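Major capsid protein P2 (Pseudoalteromonas phage pm2, PDB 2VVF) forms the capsid shell of a membrane-containing marine bacteriophage, assembling as a homotrimer whose subunits each carry two jelly rolls. Local coordinates at residues T28-D33 / H84-E89; R102-G107 / P141-M146. All coordinates share one frame; numbering follows the deposited sequence.

Contact 1: T28-D33 / H84-E89; sequences TYEVID and HFVRPE
Two successive amides, Phe85 N and Val86 N, close on one backbone oxygen, Glu30 O, where strand 28-37 turns a corner. The Val86 N to Glu30 O bond, 3.2 Å long, is the straighter at 168° and arrives on a lone pair in the carbonyl plane. Phe85 N, 3.1 Å from Glu30 O, makes a more bent bond (135°) from a position tilted out of that plane. Together they pin the bulge at Glu30 and Val31, which both face Gln134 of strand 128-136, to the chain just as it leaves strand 80-84.

The tight part of the contact holds the Phe85 ring and the Glu30-Val86 pair. The CD1 methyl of Ile32 sits at the ring's edge, 3.6 Å from Phe85 CE2, reached because CG1 of Ile32 turns beside its own backbone N (chi1 -76°). Glu30 CB and Val86 CG2 meet at 3.6 Å, the two side chains running alongside each other; the Glu30 carboxylate forms a salt bridge with Arg2.

Toward His84, which is partly exposed, the contact is looser. Val31 and His84 form an antiparallel non-hydrogen-bonded pair with side chains on the same face, and Val31 CG1 lies 4.2 Å above the imidazole plane, displaced toward the rim and farther off than the carbon contacts of the tight part. Gln209 of a second subunit packs on both residues.

Beyond the corner, Ile32 is bonded through its backbone to Phe83 of strand 80-84, Leu23 of strand 18-23 touches Tyr29 and Ile32, and Leu106 of strand 106-107 lies against Tyr29 and Phe85.

Contact 2: R102-G107 / P141-M146; sequences RMFALG and PSWLTM. With CA (calcium ion), chain G.
A calcium site made of backbone carbonyls joins the turn after helix 97-102 to the start of strand 143-154. Ala105 O (2.5 Å), Pro141 O (2.6 Å) and Trp143 O (2.8 Å) all bind the calcium ion, one oxygen from 102-107 and two from 141-146. No direct hydrogen bond links the segments, so the metal and packing do most of the joining. The type I turn from Arg102 to Ala105, closed by Ala105 N bonding to Arg102 O, sets up the chain from which Ala105 O reaches the ion.

Beside the metal, Leu144 CD2 crosses to Leu106 CD1 at 3.8 Å; the placement of Leu144 CD1, very close to the ion, is doubtful. Farther along, water 1 accepts from Thr145 N, but its link to Phe104 O is too short to be trusted. The CA-H of Phe104 points at Trp143 O, an oxygen that also faces the cation. Met103 O stands 3.0 Å from Trp143 O, two acceptors whose mutual repulsion the adjacent calcium probably offsets.

Met103 and Trp143 run side by side in the same direction. Met103 CE lies over one face of the indole, 4.1 Å above the plane and toward the rim. Its SD stands 4.7 Å from the centroid of the five-membered ring, 22° off the normal, a Met-aromatic contact made from above the face. The Phe104 ring, its CG turned beside the backbone N (chi1 -71°), instead brings CD1 to 3.5 Å from Thr145 OG1.

At the other end, Pro141 CA-H approaches Gly107 O. In this double jelly-roll protein, the calcium thus ties the loop leading into strand 106-107 of the N-terminal jelly roll to the start of strand 143-154 of the C-terminal one.

How the contacts relate
Contacts 1 and 2 follow one another along the chain, yet their centres lie only 9 Å apart. Strands 28-37 and 106-107 are neighbours in one sheet, joined by a probable hydrogen bond from Tyr29 N to Leu106 O of 2.9 Å. Thr28 CG2 packs on Ala105 CB at 3.4 Å, on the side of Ala105 turned from the calcium ion. A probable hydrogen bond, Arg87 NH1 to Thr145 OG1, 3.2 Å, runs from the 84-89 loop to strand 143-154 of the C-terminal jelly roll. Contact 1 lies next to the metal site, the nearest Phe85 side-chain atom about 7 Å from the ion, while contact 2 supplies three backbone oxygens that bind it.

Contact 1: T28-D33 / H84-E89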
loop_
_atom_site.group_PDB
_atom_site.type_symbol
_atom_site.label_atom_id
_atom_site.label_comp_id
_atom_site.label_asym_id
_atom_site.label_seq_id
_atom_site.Cartn_x
_atom_site.Cartn_y
_atom_site.Cartn_z
ATOM N N THR A 28 -23.045 12.791 -0.618
ATOM C CA THR A 28 -21.621 13.040 -0.805
ATOM C C THR A 28 -21.084 12.241 -1.988
ATOM O O THR A 28 -21.340 11.044 -2.107
ATOM C CB THR A 28 -20.831 12.706 0.473
ATOM O OG1 THR A 28 -21.177 13.634 1.510
ATOM C CG2 THR A 28 -19.335 12.769 0.211
ATOM N N TYR A 29 -20.331 12.908 -2.857
ATOM C CA TYR A 29 -19.738 12.254 -4.018
ATOM C C TYR A 29 -18.262 11.981 -3.760
ATOM O O TYR A 29 -17.447 12.904 -3.723
ATOM C CB TYR A 29 -19.892 13.127 -5.267
ATOM C CG TYR A 29 -21.318 13.280 -5.739
ATOM C CD1 TYR A 29 -21.879 12.372 -6.627
ATOM C CD2 TYR A 29 -22.107 14.333 -5.292
ATOM C CE1 TYR A 29 -23.187 12.507 -7.057
ATOM C CE2 TYR A 29 -23.414 14.479 -5.719
ATOM C CZ TYR A 29 -23.949 13.562 -6.600
ATOM O OH TYR A 29 -25.250 13.701 -7.026
ATOM N N GLU A 30 -17.922 10.711 -3.578
ATOM C CA GLU A 30 -16.540 10.324 -3.332
ATOM C C GLU A 30 -15.778 10.202 -4.646
ATOM O O GLU A 30 -14.639 10.662 -4.762
ATOM C CB GLU A 30 -16.492 8.998 -2.573
ATOM C CG GLU A 30 -17.398 8.952 -1.357
ATOM C CD GLU A 30 -17.081 7.789 -0.440
ATOM O OE1 GLU A 30 -16.467 6.810 -0.911
ATOM O OE2 GLU A 30 -17.449 7.852 0.751
ATOM N N VAL A 31 -16.415 9.579 -5.632
ATOM C CA VAL A 31 -15.814 9.397 -6.948
ATOM C C VAL A 31 -16.874 9.453 -8.040
ATOM O O VAL A 31 -18.002 8.996 -7.852
ATOM C CB VAL A 31 -15.018 8.079 -7.041
ATOM C CG1 VAL A 31 -14.256 8.012 -8.354
ATOM C CG2 VAL A 31 -14.070 7.934 -5.860
ATOM N N ILE A 32 -16.495 10.008 -9.186
ATOM C CA ILE A 32 -17.388 10.093 -10.335
ATOM C C ILE A 32 -16.677 9.506 -11.552
ATOM O O ILE A 32 -15.676 10.049 -12.023
ATOM C CB ILE A 32 -17.863 11.539 -10.588
ATOM C CG1 ILE A 32 -18.937 11.928 -9.569
ATOM C CG2 ILE A 32 -18.390 11.683 -12.010
ATOM C CD1 ILE A 32 -19.198 13.416 -9.490
ATOM N N ASP A 33 -17.180 8.372 -12.032
ATOM C CA ASP A 33 -16.586 7.697 -13.180
ATOM C C ASP A 33 -17.226 8.148 -14.487
ATOM O O ASP A 33 -18.401 7.884 -14.738
ATOM C CB ASP A 33 -16.693 6.177 -13.025
ATOM C CG ASP A 33 -16.175 5.689 -11.683
ATOM O OD1 ASP A 33 -15.091 6.142 -11.259
ATOM O OD2 ASP A 33 -16.855 4.857 -11.048
ATOM N N HIS A 84 -11.540 11.747 -8.694
ATOM C CA HIS A 84 -11.276 11.304 -7.333
ATOM C C HIS A 84 -11.334 12.458 -6.341
ATOM O O HIS A 84 -10.343 13.158 -6.131
ATOM C CB HIS A 84 -9.914 10.614 -7.245
ATOM C CG HIS A 84 -9.853 9.299 -7.957
ATOM N ND1 HIS A 84 -10.117 8.101 -7.329
ATOM C CD2 HIS A 84 -9.547 8.993 -9.239
ATOM C CE1 HIS A 84 -9.984 7.114 -8.196
ATOM N NE2 HIS A 84 -9.639 7.628 -9.363
ATOM N N PHE A 85 -12.495 12.650 -5.721
ATOM C CA PHE A 85 -12.645 13.701 -4.725
ATOM C C PHE A 85 -11.989 13.214 -3.444
ATOM O O PHE A 85 -11.195 13.923 -2.825
ATOM C CB PHE A 85 -14.118 14.046 -4.521
ATOM C CG PHE A 85 -14.771 14.598 -5.752
ATOM C CD1 PHE A 85 -14.438 15.858 -6.217
ATOM C CD2 PHE A 85 -15.652 13.828 -6.491
ATOM C CE1 PHE A 85 -15.007 16.360 -7.371
ATOM C CE2 PHE A 85 -16.224 14.323 -7.646
ATOM C CZ PHE A 85 -15.901 15.590 -8.088
ATOM N N VAL A 86 -12.268 11.965 -3.097
ATOM C CA VAL A 86 -11.635 11.336 -1.949
ATOM C C VAL A 86 -10.216 10.997 -2.397
ATOM O O VAL A 86 -10.022 10.381 -3.448
ATOM C CB VAL A 86 -12.396 10.064 -1.526
ATOM C CG1 VAL A 86 -11.515 9.170 -0.666
ATOM C CG2 VAL A 86 -13.682 10.428 -0.798
ATOM N N ARG A 87 -9.224 11.434 -1.626
ATOM C CA ARG A 87 -7.828 11.177 -1.971
ATOM C C ARG A 87 -7.316 9.900 -1.310
ATOM O O ARG A 87 -7.042 9.870 -0.112
ATOM C CB ARG A 87 -6.958 12.384 -1.614
ATOM C CG ARG A 87 -7.427 13.677 -2.277
ATOM C CD ARG A 87 -6.471 14.825 -2.013
ATOM N NE ARG A 87 -5.182 14.624 -2.670
ATOM C CZ ARG A 87 -4.683 15.427 -3.604
ATOM N NH1 ARG A 87 -5.362 16.495 -3.997
ATOM N NH2 ARG A 87 -3.501 15.164 -4.143
ATOM N N PRO A 88 -7.210 8.843 -2.109
ATOM C CA PRO A 88 -6.786 7.526 -1.631
ATOM C C PRO A 88 -5.369 7.456 -1.061
ATOM O O PRO A 88 -5.040 6.529 -0.320
ATOM C CB PRO A 88 -6.884 6.648 -2.886
ATOM C CG PRO A 88 -7.741 7.419 -3.853
ATOM C CD PRO A 88 -7.461 8.854 -3.559
ATOM N N GLU A 89 -4.531 8.421 -1.421
ATOM C CA GLU A 89 -3.142 8.435 -0.971
ATOM C C GLU A 89 -2.957 9.080 0.400
ATOM O O GLU A 89 -1.865 9.041 0.973
ATOM C CB GLU A 89 -2.257 9.137 -2.005
ATOM C CG GLU A 89 -2.325 8.531 -3.397
ATOM C CD GLU A 89 -3.588 8.915 -4.145
ATOM O OE1 GLU A 89 -4.215 9.931 -3.776
ATOM O OE2 GLU A 89 -3.949 8.202 -5.104
#

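Contact 2: R102-G107 / P141-M146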
loop_
_atom_site.group_PDB
_atom_site.type_symbol
_atom_site.label_atom_id
_atom_site.label_comp_id
_atom_site.label_asym_id
_atom_site.label_seq_id
_atom_site.Cartn_x
_atom_site.Cartn_y
_atom_site.Cartn_z
ATOM N N ARG A 102 -11.271 10.340 3.084
ATOM C CA ARG A 102 -12.679 10.675 2.884
ATOM C C ARG A 102 -12.973 12.149 3.144
ATOM O O ARG A 102 -13.982 12.680 2.680
ATOM C CB ARG A 102 -13.567 9.801 3.775
ATOM C CG ARG A 102 -13.358 8.304 3.592
ATOM C CD ARG A 102 -14.023 7.515 4.706
ATOM N NE ARG A 102 -14.350 6.155 4.292
ATOM C CZ ARG A 102 -14.753 5.200 5.123
ATOM N NH1 ARG A 102 -15.028 3.988 4.660
ATOM N NH2 ARG A 102 -14.878 5.458 6.417
ATOM N N MET A 103 -12.091 12.806 3.888
ATOM C CA MET A 103 -12.270 14.216 4.215
ATOM C C MET A 103 -12.271 15.116 2.981
ATOM O O MET A 103 -12.626 16.291 3.061
ATOM C CB MET A 103 -11.202 14.670 5.214
ATOM C CG MET A 103 -10.486 15.953 4.835
ATOM S SD MET A 103 -9.285 16.453 6.093
ATOM C CE MET A 103 -7.956 17.073 5.067
ATOM N N PHE A 104 -11.887 14.556 1.838
ATOM C CA PHE A 104 -11.842 15.318 0.593
ATOM C C PHE A 104 -13.062 15.075 -0.286
ATOM O O PHE A 104 -13.205 15.692 -1.343
ATOM C CB PHE A 104 -10.566 15.000 -0.185
ATOM C CG PHE A 104 -9.321 15.557 0.442
ATOM C CD1 PHE A 104 -8.871 16.821 0.110
ATOM C CD2 PHE A 104 -8.604 14.816 1.364
ATOM C CE1 PHE A 104 -7.727 17.337 0.688
ATOM C CE2 PHE A 104 -7.458 15.325 1.942
ATOM C CZ PHE A 104 -7.018 16.586 1.604
ATOM N N ALA A 105 -13.940 14.177 0.152
ATOM C CA ALA A 105 -15.146 13.855 -0.603
ATOM C C ALA A 105 -15.976 15.104 -0.886
ATOM O O ALA A 105 -15.978 16.054 -0.100
ATOM C CB ALA A 105 -15.977 12.815 0.132
ATOM N N LEU A 106 -16.683 15.097 -2.012
ATOM C CA LEU A 106 -17.508 16.232 -2.403
ATOM C C LEU A 106 -18.893 16.207 -1.765
ATOM O O LEU A 106 -19.849 15.698 -2.354
ATOM C CB LEU A 106 -17.635 16.304 -3.926
ATOM C CG LEU A 106 -18.545 17.401 -4.482
ATOM C CD1 LEU A 106 -18.142 18.760 -3.929
ATOM C CD2 LEU A 106 -18.508 17.403 -6.000
ATOM N N GLY A 107 -18.999 16.773 -0.567
ATOM C CA GLY A 107 -20.280 16.856 0.122
ATOM C C GLY A 107 -21.102 17.922 -0.591
ATOM O O GLY A 107 -20.546 18.888 -1.113
ATOM N N PRO A 141 -19.800 20.698 1.798
ATOM C CA PRO A 141 -18.682 20.666 0.864
ATOM C C PRO A 141 -17.379 20.507 1.647
ATOM O O PRO A 141 -16.552 19.656 1.325
ATOM C CB PRO A 141 -18.757 22.039 0.202
ATOM C CG PRO A 141 -20.220 22.351 0.184
ATOM C CD PRO A 141 -20.850 21.637 1.363
ATOM N N SER A 142 -17.234 21.296 2.707
ATOM C CA SER A 142 -16.070 21.217 3.585
ATOM C C SER A 142 -14.727 21.216 2.848
ATOM O O SER A 142 -14.548 21.928 1.859
ATOM C CB SER A 142 -16.189 19.994 4.497
ATOM O OG SER A 142 -15.059 19.865 5.340
ATOM N N TRP A 143 -13.780 20.428 3.353
ATOM C CA TRP A 143 -12.446 20.336 2.762
ATOM C C TRP A 143 -12.482 19.767 1.347
ATOM O O TRP A 143 -12.897 18.629 1.137
ATOM C CB TRP A 143 -11.520 19.495 3.645
ATOM C CG TRP A 143 -10.653 20.320 4.542
ATOM C CD1 TRP A 143 -10.930 20.707 5.821
ATOM C CD2 TRP A 143 -9.387 20.903 4.210
ATOM N NE1 TRP A 143 -9.908 21.488 6.310
ATOM C CE2 TRP A 143 -8.951 21.625 5.339
ATOM C CE3 TRP A 143 -8.576 20.875 3.073
ATOM C CZ2 TRP A 143 -7.740 22.311 5.363
ATOM C CZ3 TRP A 143 -7.375 21.562 3.097
ATOM C CH2 TRP A 143 -6.968 22.268 4.236
ATOM N N LEU A 144 -12.032 20.563 0.384
ATOM C CA LEU A 144 -12.023 20.150 -1.014
ATOM C C LEU A 144 -10.705 20.514 -1.687
ATOM O O LEU A 144 -10.005 21.427 -1.251
ATOM C CB LEU A 144 -13.170 20.837 -1.764
ATOM C CG LEU A 144 -14.463 20.061 -2.026
ATOM C CD1 LEU A 144 -14.665 18.960 -1.005
ATOM C CD2 LEU A 144 -15.655 21.006 -2.043
ATOM N N THR A 145 -10.386 19.809 -2.770
ATOM C CA THR A 145 -9.191 20.093 -3.558
ATOM C C THR A 145 -9.601 21.086 -4.640
ATOM O O THR A 145 -10.592 20.875 -5.339
ATOM C CB THR A 145 -8.611 18.813 -4.193
ATOM O OG1 THR A 145 -8.133 17.937 -3.167
ATOM C CG2 THR A 145 -7.468 19.157 -5.134
ATOM N N MET A 146 -8.857 22.182 -4.761
ATOM C CA MET A 146 -9.178 23.203 -5.751
ATOM C C MET A 146 -8.053 23.389 -6.759
ATOM O O MET A 146 -7.108 24.137 -6.520
ATOM C CB MET A 146 -9.518 24.528 -5.064
ATOM C CG MET A 146 -10.800 24.477 -4.254
ATOM S SD MET A 146 -10.737 25.499 -2.780
ATOM C CE MET A 146 -12.056 24.760 -1.793
HETATM CA CA CA G . -15.262 17.439 1.899
HETATM O O HOH W 1 -11.775 16.982 -2.965
#